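Local coordinates for envelopment polyprotein (Bovine Schmallenberg virus BH80/Germany/2011, PDB 7A56) that probably drives, as a class II fusion protein, the merging of viral and host membranes during virus entry, captured here in its postfusion form, at residues E76-A81 against V333-Y338; Q55-T60 against Y347-T352; G177-I182 against R297-N302. All blocks are in the same frame, centred on the assembly; numbering follows the deposited sequence.

Interaction 1 (E76-A81 against V333-Y338); sequences ESHIPA and VGTINY
Tyr338 holds CG between its backbone N and carbonyl carbon (chi1 54°), which folds the phenol back across Ser77. The ring takes Ser77 O over one face, offset toward the rim, 3.8 Å from Tyr338 CD2. Ile79 CG2 comes to the edge of the same ring. In Ile79, CG1 is anti to the backbone N (chi1 177°), and the CG2 branch is left to lie 3.8 Å from Ile336 CB. The two isoleucines lie side by side and point the same way.

The backbones pair as antiparallel strands. Ser77–Tyr338 and Ile79–Ile336 are hydrogen-bonded pairs. His78–Asn337 is a non-hydrogen-bonded pair on the other face. Past Pro80, Ala81 N still bonds Gly334 O at 2.9 Å, with the donor well above the carbonyl plane. One water joins Glu76 OE1, His78 ND1 and Asn337 OD1. Another joins His78 O to Tyr338 OH.

His78 NE2 bonds Asp229 of the second subunit, and Asn337 ND2 bonds Asp229 of its own chain. The pair thus reaches a neighbouring chain of the postfusion trimer. Strands 70-80 and 335-343 are inner strands of a five-stranded antiparallel sheet, between strands 61-67 and 226-231. Ile79 and Tyr338 pack on strands 86-92 and 98-134.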
loop_
_atom_site.group_PDB
_atom_site.type_symbol
_atom_site.label_atom_id
_atom_site.label_comp_id
_atom_site.label_asym_id
_atom_site.label_seq_id
_atom_site.Cartn_x
_atom_site.Cartn_y
_atom_site.Cartn_z
ATOM N N GLU A 76 20.101 -8.582 -27.123
ATOM C CA GLU A 76 19.430 -7.823 -26.075
ATOM C C GLU A 76 18.373 -8.707 -25.431
ATOM O O GLU A 76 17.715 -9.481 -26.121
ATOM C CB GLU A 76 18.800 -6.573 -26.682
ATOM C CG GLU A 76 18.242 -5.598 -25.651
ATOM C CD GLU A 76 16.743 -5.806 -25.406
ATOM O OE1 GLU A 76 16.126 -4.862 -24.881
ATOM O OE2 GLU A 76 16.167 -6.884 -25.766
ATOM N N SER A 77 18.170 -8.570 -24.110
ATOM C CA SER A 77 17.084 -9.309 -23.469
ATOM C C SER A 77 16.808 -8.613 -22.134
ATOM O O SER A 77 17.262 -7.483 -21.890
ATOM C CB SER A 77 17.434 -10.793 -23.313
ATOM O OG SER A 77 16.293 -11.572 -22.975
ATOM N N HIS A 78 16.063 -9.288 -21.269
ATOM C CA HIS A 78 15.713 -8.716 -19.966
ATOM C C HIS A 78 15.483 -9.848 -18.981
ATOM O O HIS A 78 15.164 -10.981 -19.374
ATOM C CB HIS A 78 14.452 -7.844 -20.037
ATOM C CG HIS A 78 13.327 -8.487 -20.796
ATOM N ND1 HIS A 78 13.059 -8.205 -22.127
ATOM C CD2 HIS A 78 12.441 -9.442 -20.436
ATOM C CE1 HIS A 78 12.051 -8.951 -22.546
ATOM N NE2 HIS A 78 11.656 -9.712 -21.541
ATOM N N ILE A 79 15.562 -9.513 -17.682
ATOM C CA ILE A 79 15.388 -10.484 -16.623
ATOM C C ILE A 79 14.700 -9.789 -15.451
ATOM O O ILE A 79 15.011 -8.621 -15.179
ATOM C CB ILE A 79 16.734 -11.096 -16.162
ATOM C CG1 ILE A 79 16.558 -12.071 -14.997
ATOM C CG2 ILE A 79 17.775 -10.037 -15.795
ATOM C CD1 ILE A 79 17.829 -12.846 -14.678
ATOM N N PRO A 80 13.750 -10.452 -14.778
ATOM C CA PRO A 80 13.092 -9.827 -13.602
ATOM C C PRO A 80 14.094 -9.438 -12.545
ATOM O O PRO A 80 15.026 -10.198 -12.261
ATOM C CB PRO A 80 12.167 -10.936 -13.079
ATOM C CG PRO A 80 11.830 -11.730 -14.373
ATOM C CD PRO A 80 13.141 -11.758 -15.141
ATOM N N ALA A 81 13.846 -8.286 -11.888
ATOM C CA ALA A 81 14.709 -7.867 -10.781
ATOM C C ALA A 81 14.265 -8.677 -9.570
ATOM O O ALA A 81 13.486 -8.207 -8.740
ATOM C CB ALA A 81 14.613 -6.364 -10.532
ATOM N N VAL A 333 11.083 -6.529 -8.112
ATOM C CA VAL A 333 10.979 -5.057 -7.987
ATOM C C VAL A 333 11.082 -4.355 -9.338
ATOM O O VAL A 333 11.201 -3.117 -9.386
ATOM C CB VAL A 333 12.032 -4.486 -7.007
ATOM C CG1 VAL A 333 11.873 -5.125 -5.595
ATOM C CG2 VAL A 333 13.429 -4.795 -7.528
ATOM N N GLY A 334 11.054 -5.096 -10.436
ATOM C CA GLY A 334 11.136 -4.417 -11.693
ATOM C C GLY A 334 11.754 -5.336 -12.746
ATOM O O GLY A 334 11.683 -6.560 -12.631
ATOM N N THR A 335 12.357 -4.714 -13.754
ATOM C CA THR A 335 12.990 -5.451 -14.876
ATOM C C THR A 335 14.406 -4.929 -15.101
ATOM O O THR A 335 14.622 -3.704 -15.202
ATOM C CB THR A 335 12.181 -5.261 -16.164
ATOM O OG1 THR A 335 10.820 -5.662 -16.007
ATOM C CG2 THR A 335 12.875 -6.023 -17.402
ATOM N N ILE A 336 15.373 -5.837 -15.229
ATOM C CA ILE A 336 16.721 -5.491 -15.673
ATOM C C ILE A 336 16.821 -5.732 -17.183
ATOM O O ILE A 336 16.690 -6.875 -17.649
ATOM C CB ILE A 336 17.809 -6.303 -14.921
ATOM C CG1 ILE A 336 17.659 -6.207 -13.371
ATOM C CG2 ILE A 336 19.273 -5.870 -15.363
ATOM C CD1 ILE A 336 17.728 -4.827 -12.849
ATOM N N ASN A 337 17.030 -4.659 -17.957
ATOM C CA ASN A 337 17.331 -4.790 -19.385
ATOM C C ASN A 337 18.830 -4.885 -19.574
ATOM O O ASN A 337 19.592 -4.276 -18.811
ATOM C CB ASN A 337 16.752 -3.585 -20.137
ATOM C CG ASN A 337 15.269 -3.516 -20.011
ATOM O OD1 ASN A 337 14.577 -4.381 -20.519
ATOM N ND2 ASN A 337 14.753 -2.520 -19.297
ATOM N N TYR A 338 19.267 -5.642 -20.605
ATOM C CA TYR A 338 20.693 -5.707 -20.852
ATOM C C TYR A 338 20.947 -5.938 -22.342
ATOM O O TYR A 338 20.142 -6.560 -23.040
ATOM C CB TYR A 338 21.384 -6.829 -20.060
ATOM C CG TYR A 338 20.784 -8.246 -20.231
ATOM C CD1 TYR A 338 21.241 -9.082 -21.247
ATOM C CD2 TYR A 338 19.797 -8.735 -19.375
ATOM C CE1 TYR A 338 20.752 -10.367 -21.412
ATOM C CE2 TYR A 338 19.282 -10.054 -19.503
ATOM C CZ TYR A 338 19.788 -10.863 -20.575
ATOM O OH TYR A 338 19.346 -12.167 -20.746
HETATM O O HOH W 1 14.159 -6.065 -23.207
HETATM O O HOH W 2 17.062 -12.930 -19.530
#

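Interaction 2 (Q55-T60 against Y347-T352); sequences QYKTMT and YNAYST
Gln55 meets Ser351 and Thr352 mainly through its backbone. Its carbonyl carbon lies 3.5 Å from Ser351 CB, and its CA makes a CA-H...O contact to Thr352 O at 3.6 Å. CG also passes Thr352 O, and OE1 bonds Ser386 N. Gln55 O reaches Ser351 OG through a water that bonds both.

Tyr56 turns its ring from this contact. Its OH bonds Gln231 of the second subunit.

Lys57 carries the middle of the contact. CG is anti to the backbone N (chi1 177°), and the chain runs out over the other segment. CB lies 3.6 Å from Ser351 OG, CG lies 3.7 Å from Ala349 CB, and CD passes over Tyr350 CA. Bends at chi3 and chi4 then turn NZ to a water that also donates to Ala349 O. The aliphatic part thus packs while the ammonium binds through solvent.

Thr58 OG1 bonds Asp229 of the second subunit. Tyr56 and Thr58 thus join the loop to a neighbouring chain of the trimer.

Thr60 CG2 touches Ala349 CB at 3.8 Å. The Ala349 methyl therefore meets both Lys57 CG and Thr60 CG2. Thr60 OG1 accepts a hydrogen bond from a water that accepts one from Ala349 N, and it also bonds Asn62.

No direct hydrogen bond joins the two segments. Loop 55-60 runs nearly antiparallel to residues 349-352, the end of the strand and the loop after it. Strand 346-350 pairs on with strand 86-92. The side chain of Tyr350 packs on strand 98-134 and comes within about 4 Å of a bound sodium ion.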
loop_
_atom_site.group_PDB
_atom_site.type_symbol
_atom_site.label_atom_id
_atom_site.label_comp_id
_atom_site.label_asym_id
_atom_site.label_seq_id
_atom_site.Cartn_x
_atom_site.Cartn_y
_atom_site.Cartn_z
ATOM N N GLN A 55 18.639 -19.988 -14.192
ATOM C CA GLN A 55 17.322 -20.613 -14.319
ATOM C C GLN A 55 16.432 -19.931 -15.340
ATOM O O GLN A 55 15.399 -20.503 -15.712
ATOM C CB GLN A 55 16.561 -20.538 -12.961
ATOM C CG GLN A 55 17.134 -21.450 -11.876
ATOM C CD GLN A 55 16.642 -21.023 -10.531
ATOM O OE1 GLN A 55 17.009 -19.942 -10.065
ATOM N NE2 GLN A 55 15.757 -21.817 -9.908
ATOM N N TYR A 56 16.728 -18.678 -15.689
ATOM C CA TYR A 56 15.808 -17.839 -16.440
ATOM C C TYR A 56 16.240 -17.735 -17.914
ATOM O O TYR A 56 17.413 -17.482 -18.219
ATOM C CB TYR A 56 15.725 -16.454 -15.794
ATOM C CG TYR A 56 14.623 -15.573 -16.359
ATOM C CD1 TYR A 56 13.298 -15.685 -15.886
ATOM C CD2 TYR A 56 14.881 -14.704 -17.421
ATOM C CE1 TYR A 56 12.286 -14.907 -16.411
ATOM C CE2 TYR A 56 13.862 -13.892 -17.971
ATOM C CZ TYR A 56 12.578 -13.997 -17.464
ATOM O OH TYR A 56 11.571 -13.228 -17.963
ATOM N N LYS A 57 15.289 -17.964 -18.816
ATOM C CA LYS A 57 15.469 -17.714 -20.240
ATOM C C LYS A 57 14.176 -17.157 -20.826
ATOM O O LYS A 57 13.101 -17.740 -20.604
ATOM C CB LYS A 57 15.840 -19.016 -20.964
ATOM C CG LYS A 57 15.970 -18.829 -22.434
ATOM C CD LYS A 57 16.505 -20.107 -23.023
ATOM C CE LYS A 57 15.432 -20.852 -23.736
ATOM N NZ LYS A 57 15.657 -20.691 -25.202
ATOM N N THR A 58 14.267 -16.054 -21.573
ATOM C CA THR A 58 13.100 -15.553 -22.303
ATOM C C THR A 58 13.526 -15.174 -23.719
ATOM O O THR A 58 14.592 -15.566 -24.192
ATOM C CB THR A 58 12.430 -14.379 -21.566
ATOM O OG1 THR A 58 11.184 -14.090 -22.209
ATOM C CG2 THR A 58 13.327 -13.102 -21.545
ATOM N N MET A 59 12.686 -14.424 -24.426
ATOM C CA MET A 59 13.019 -14.147 -25.818
ATOM C C MET A 59 14.168 -13.156 -25.868
ATOM O O MET A 59 14.438 -12.443 -24.907
ATOM C CB MET A 59 11.787 -13.625 -26.559
ATOM C CG MET A 59 11.523 -12.164 -26.417
ATOM S SD MET A 59 10.468 -11.553 -25.134
ATOM C CE MET A 59 9.231 -12.803 -24.782
ATOM N N THR A 60 14.904 -13.182 -26.963
ATOM C CA THR A 60 16.067 -12.323 -27.162
ATOM C C THR A 60 15.918 -11.606 -28.491
ATOM O O THR A 60 15.192 -12.061 -29.381
ATOM C CB THR A 60 17.380 -13.103 -27.154
ATOM O OG1 THR A 60 17.413 -14.040 -28.273
ATOM C CG2 THR A 60 17.528 -13.828 -25.805
ATOM N N TYR A 347 24.905 -15.253 -30.675
ATOM C CA TYR A 347 24.544 -15.321 -29.272
ATOM C C TYR A 347 23.242 -16.096 -29.086
ATOM O O TYR A 347 22.291 -15.918 -29.856
ATOM C CB TYR A 347 24.339 -13.935 -28.734
ATOM C CG TYR A 347 25.389 -12.912 -29.043
ATOM C CD1 TYR A 347 26.478 -12.721 -28.184
ATOM C CD2 TYR A 347 25.232 -12.027 -30.113
ATOM C CE1 TYR A 347 27.423 -11.707 -28.420
ATOM C CE2 TYR A 347 26.200 -11.045 -30.379
ATOM C CZ TYR A 347 27.286 -10.901 -29.540
ATOM O OH TYR A 347 28.182 -9.907 -29.762
ATOM N N ASN A 348 23.161 -16.924 -28.052
ATOM C CA ASN A 348 21.845 -17.452 -27.745
ATOM C C ASN A 348 21.636 -17.622 -26.234
ATOM O O ASN A 348 22.532 -18.042 -25.506
ATOM C CB ASN A 348 21.607 -18.785 -28.427
ATOM C CG ASN A 348 22.438 -19.879 -27.838
ATOM O OD1 ASN A 348 23.633 -19.961 -28.105
ATOM N ND2 ASN A 348 21.825 -20.722 -27.003
ATOM N N ALA A 349 20.403 -17.431 -25.810
ATOM C CA ALA A 349 20.060 -17.602 -24.397
ATOM C C ALA A 349 20.047 -19.078 -24.016
ATOM O O ALA A 349 19.787 -19.958 -24.850
ATOM C CB ALA A 349 18.690 -16.979 -24.123
ATOM N N TYR A 350 20.281 -19.351 -22.727
ATOM C CA TYR A 350 20.126 -20.703 -22.207
ATOM C C TYR A 350 19.794 -20.629 -20.719
ATOM O O TYR A 350 19.968 -19.585 -20.061
ATOM C CB TYR A 350 21.381 -21.583 -22.434
ATOM C CG TYR A 350 22.528 -21.210 -21.529
ATOM C CD1 TYR A 350 23.472 -20.200 -21.931
ATOM C CD2 TYR A 350 22.671 -21.825 -20.274
ATOM C CE1 TYR A 350 24.508 -19.833 -21.082
ATOM C CE2 TYR A 350 23.677 -21.475 -19.417
ATOM C CZ TYR A 350 24.582 -20.472 -19.803
ATOM O OH TYR A 350 25.571 -20.133 -18.918
ATOM N N SER A 351 19.278 -21.751 -20.209
ATOM C CA SER A 351 18.981 -21.884 -18.784
ATOM C C SER A 351 18.947 -23.369 -18.455
ATOM O O SER A 351 18.984 -24.225 -19.348
ATOM C CB SER A 351 17.659 -21.220 -18.410
ATOM O OG SER A 351 16.600 -21.962 -18.972
ATOM N N THR A 352 18.869 -23.660 -17.162
ATOM C CA THR A 352 18.888 -25.015 -16.657
ATOM C C THR A 352 18.034 -25.014 -15.420
ATOM O O THR A 352 18.097 -24.068 -14.638
ATOM C CB THR A 352 20.306 -25.443 -16.301
ATOM O OG1 THR A 352 21.104 -25.326 -17.474
ATOM C CG2 THR A 352 20.335 -26.853 -15.767
HETATM O O HOH W 3 14.163 -21.293 -18.079
HETATM O O HOH W 4 17.970 -20.336 -27.037
HETATM O O HOH W 5 18.510 -16.757 -27.903
#

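Interaction 3 (G177-I182 against R297-N302)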
loop_
_atom_site.group_PDB
_atom_site.type_symbol
_atom_site.label_atom_id
_atom_site.label_comp_id
_atom_site.label_asym_id
_atom_site.label_seq_id
_atom_site.Cartn_x
_atom_site.Cartn_y
_atom_site.Cartn_z
ATOM N N GLY A 177 -7.290 11.411 44.256
ATOM C CA GLY A 177 -5.907 11.062 44.048
ATOM C C GLY A 177 -5.582 10.959 42.569
ATOM O O GLY A 177 -6.300 11.491 41.709
ATOM N N SER A 178 -4.467 10.276 42.301
ATOM C CA SER A 178 -3.991 10.077 40.924
ATOM C C SER A 178 -3.261 8.740 40.840
ATOM O O SER A 178 -2.845 8.167 41.861
ATOM C CB SER A 178 -3.083 11.226 40.481
ATOM O OG SER A 178 -2.090 11.472 41.456
ATOM N N CYS A 179 -3.030 8.272 39.604
ATOM C CA CYS A 179 -2.399 6.970 39.483
ATOM C C CYS A 179 -1.774 6.833 38.094
ATOM O O CYS A 179 -2.142 7.547 37.171
ATOM C CB CYS A 179 -3.417 5.837 39.729
ATOM S SG CYS A 179 -4.850 5.786 38.616
ATOM N N GLN A 180 -0.860 5.870 37.965
ATOM C CA GLN A 180 -0.263 5.511 36.670
ATOM C C GLN A 180 0.060 4.019 36.724
ATOM O O GLN A 180 0.513 3.537 37.773
ATOM C CB GLN A 180 0.983 6.371 36.449
ATOM C CG GLN A 180 1.615 6.331 35.059
ATOM C CD GLN A 180 2.774 7.286 35.035
ATOM O OE1 GLN A 180 3.743 7.091 35.758
ATOM N NE2 GLN A 180 2.650 8.367 34.255
ATOM N N ASP A 181 -0.256 3.286 35.644
ATOM C CA ASP A 181 0.084 1.856 35.576
ATOM C C ASP A 181 1.581 1.610 35.706
ATOM O O ASP A 181 2.419 2.456 35.351
ATOM C CB ASP A 181 -0.347 1.233 34.254
ATOM C CG ASP A 181 -1.847 0.971 34.171
ATOM O OD1 ASP A 181 -2.618 1.519 35.018
ATOM O OD2 ASP A 181 -2.249 0.247 33.204
ATOM N N ILE A 182 1.909 0.417 36.210
ATOM C CA ILE A 182 3.229 -0.206 36.063
ATOM C C ILE A 182 3.071 -1.415 35.147
ATOM O O ILE A 182 2.147 -2.242 35.358
ATOM C CB ILE A 182 3.794 -0.661 37.416
ATOM C CG1 ILE A 182 3.862 0.486 38.406
ATOM C CG2 ILE A 182 5.184 -1.348 37.192
ATOM C CD1 ILE A 182 3.847 -0.021 39.885
ATOM N N ARG A 297 -8.965 -0.655 41.562
ATOM C CA ARG A 297 -8.900 -1.945 40.883
ATOM C C ARG A 297 -8.362 -1.818 39.471
ATOM O O ARG A 297 -8.063 -2.847 38.846
ATOM C CB ARG A 297 -10.277 -2.612 40.820
ATOM C CG ARG A 297 -10.851 -3.023 42.190
ATOM C CD ARG A 297 -12.403 -3.123 42.113
ATOM N NE ARG A 297 -12.914 -3.432 43.467
ATOM C CZ ARG A 297 -13.066 -4.663 43.989
ATOM N NH1 ARG A 297 -12.809 -5.761 43.276
ATOM N NH2 ARG A 297 -13.483 -4.799 45.247
ATOM N N ARG A 298 -8.254 -0.600 38.956
ATOM C CA ARG A 298 -7.649 -0.406 37.650
ATOM C C ARG A 298 -7.339 1.074 37.548
ATOM O O ARG A 298 -8.072 1.889 38.092
ATOM C CB ARG A 298 -8.563 -0.866 36.492
ATOM C CG ARG A 298 -7.848 -1.021 35.135
ATOM C CD ARG A 298 -8.778 -1.658 34.104
ATOM N NE ARG A 298 -9.803 -0.705 33.701
ATOM C CZ ARG A 298 -11.039 -1.026 33.311
ATOM N NH1 ARG A 298 -11.405 -2.312 33.260
ATOM N NH2 ARG A 298 -11.917 -0.057 33.022
ATOM N N CYS A 299 -6.221 1.410 36.900
ATOM C CA CYS A 299 -5.920 2.814 36.634
ATOM C C CYS A 299 -6.170 3.139 35.173
ATOM O O CYS A 299 -7.239 3.660 34.798
ATOM C CB CYS A 299 -4.465 3.156 37.041
ATOM S SG CYS A 299 -4.074 4.931 36.826
ATOM N N PHE A 300 -5.181 2.831 34.308
ATOM C CA PHE A 300 -5.422 2.974 32.889
ATOM C C PHE A 300 -6.223 1.780 32.375
ATOM O O PHE A 300 -6.188 0.701 32.957
ATOM C CB PHE A 300 -4.100 2.968 32.077
ATOM C CG PHE A 300 -3.092 4.083 32.417
ATOM C CD1 PHE A 300 -3.502 5.367 32.756
ATOM C CD2 PHE A 300 -1.720 3.845 32.262
ATOM C CE1 PHE A 300 -2.561 6.388 33.021
ATOM C CE2 PHE A 300 -0.773 4.863 32.543
ATOM C CZ PHE A 300 -1.189 6.129 32.890
ATOM N N ASP A 301 -6.819 1.938 31.186
ATOM C CA ASP A 301 -7.130 0.789 30.340
ATOM C C ASP A 301 -5.848 0.270 29.689
ATOM O O ASP A 301 -4.983 1.056 29.315
ATOM C CB ASP A 301 -8.097 1.165 29.212
ATOM C CG ASP A 301 -9.479 1.615 29.730
ATOM O OD1 ASP A 301 -10.112 0.816 30.445
ATOM O OD2 ASP A 301 -9.930 2.728 29.361
ATOM N N ASN A 302 -5.707 -1.053 29.563
ATOM C CA ASN A 302 -4.511 -1.615 28.903
ATOM C C ASN A 302 -4.970 -2.751 28.011
ATOM O O ASN A 302 -5.535 -3.727 28.495
ATOM C CB ASN A 302 -3.455 -2.132 29.892
ATOM C CG ASN A 302 -2.103 -2.515 29.200
ATOM O OD1 ASN A 302 -2.010 -2.594 27.944
ATOM N ND2 ASN A 302 -1.063 -2.700 30.002
HETATM O O HOH W 6 -4.418 -1.242 33.390
HETATM O O HOH W 7 -4.402 -0.507 36.079
#
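Cys179 and Cys299 form a disulfide, SG to SG 2.1 Å. This is the tight part of the contact. Asp181 adds to it. OD1 accepts a hydrogen bond from Phe300 N at 3.0 Å, on its syn side and 33° out of the carboxylate plane. The same oxygen lies 3.2 Å from Cys299 CB. Phe300 places CG anti to its carbonyl carbon (chi1 -60°), and the ring lies beside Gln180 and is crossed at a slant by Asp181. Asp181 CG is 3.5 Å from Phe300 CD2, the carboxylate and ring planes 39° apart. Gln180 CG sits 3.6 Å from Phe300 CZ.

The looser part is bridged by two waters. One donates to Asp181 OD2 and to Phe300 O. The other donates to Asp181 OD1 and accepts from Cys299 N. OD1 therefore receives two bonds, and OD2 also bonds Thr124. Asn302 approaches only at CB, 4.3 Å from Asp181 OD2, while its ND2 bonds Thr124 and Gly122 O.

In this cysteine-rich glycoprotein the disulfide cross-links the loop between strand 293-296 and helix 305-308 to strand 172-183. That strand runs between strands 98-134 and 150-158. Ile127 and Val150 from these neighbours pack against both cysteines.

Interactions 1 and 2 are neighbours, their centres 12 Å apart. They touch directly: Ser77 OG lies 2.8 Å from Met59 O, a probable hydrogen bond, and Pro80 CD lies 3.3 Å from Tyr56 CZ. Strands 335-343 and 346-350 follow each other in the chain. Residues 76-338 lie within the span 55-352, and interaction 1 is therefore nested inside the loop closed by interaction 2. Asp229 of the second subunit bonds side chains from both contacts. Interaction 3 is remote, its centre 58 Å from interaction 1 and 66 Å from interaction 2, across the chain's centre. It is nested within the loops of both. The side chain of Tyr338 in interaction 1 is about 13 Å from a bound sodium ion.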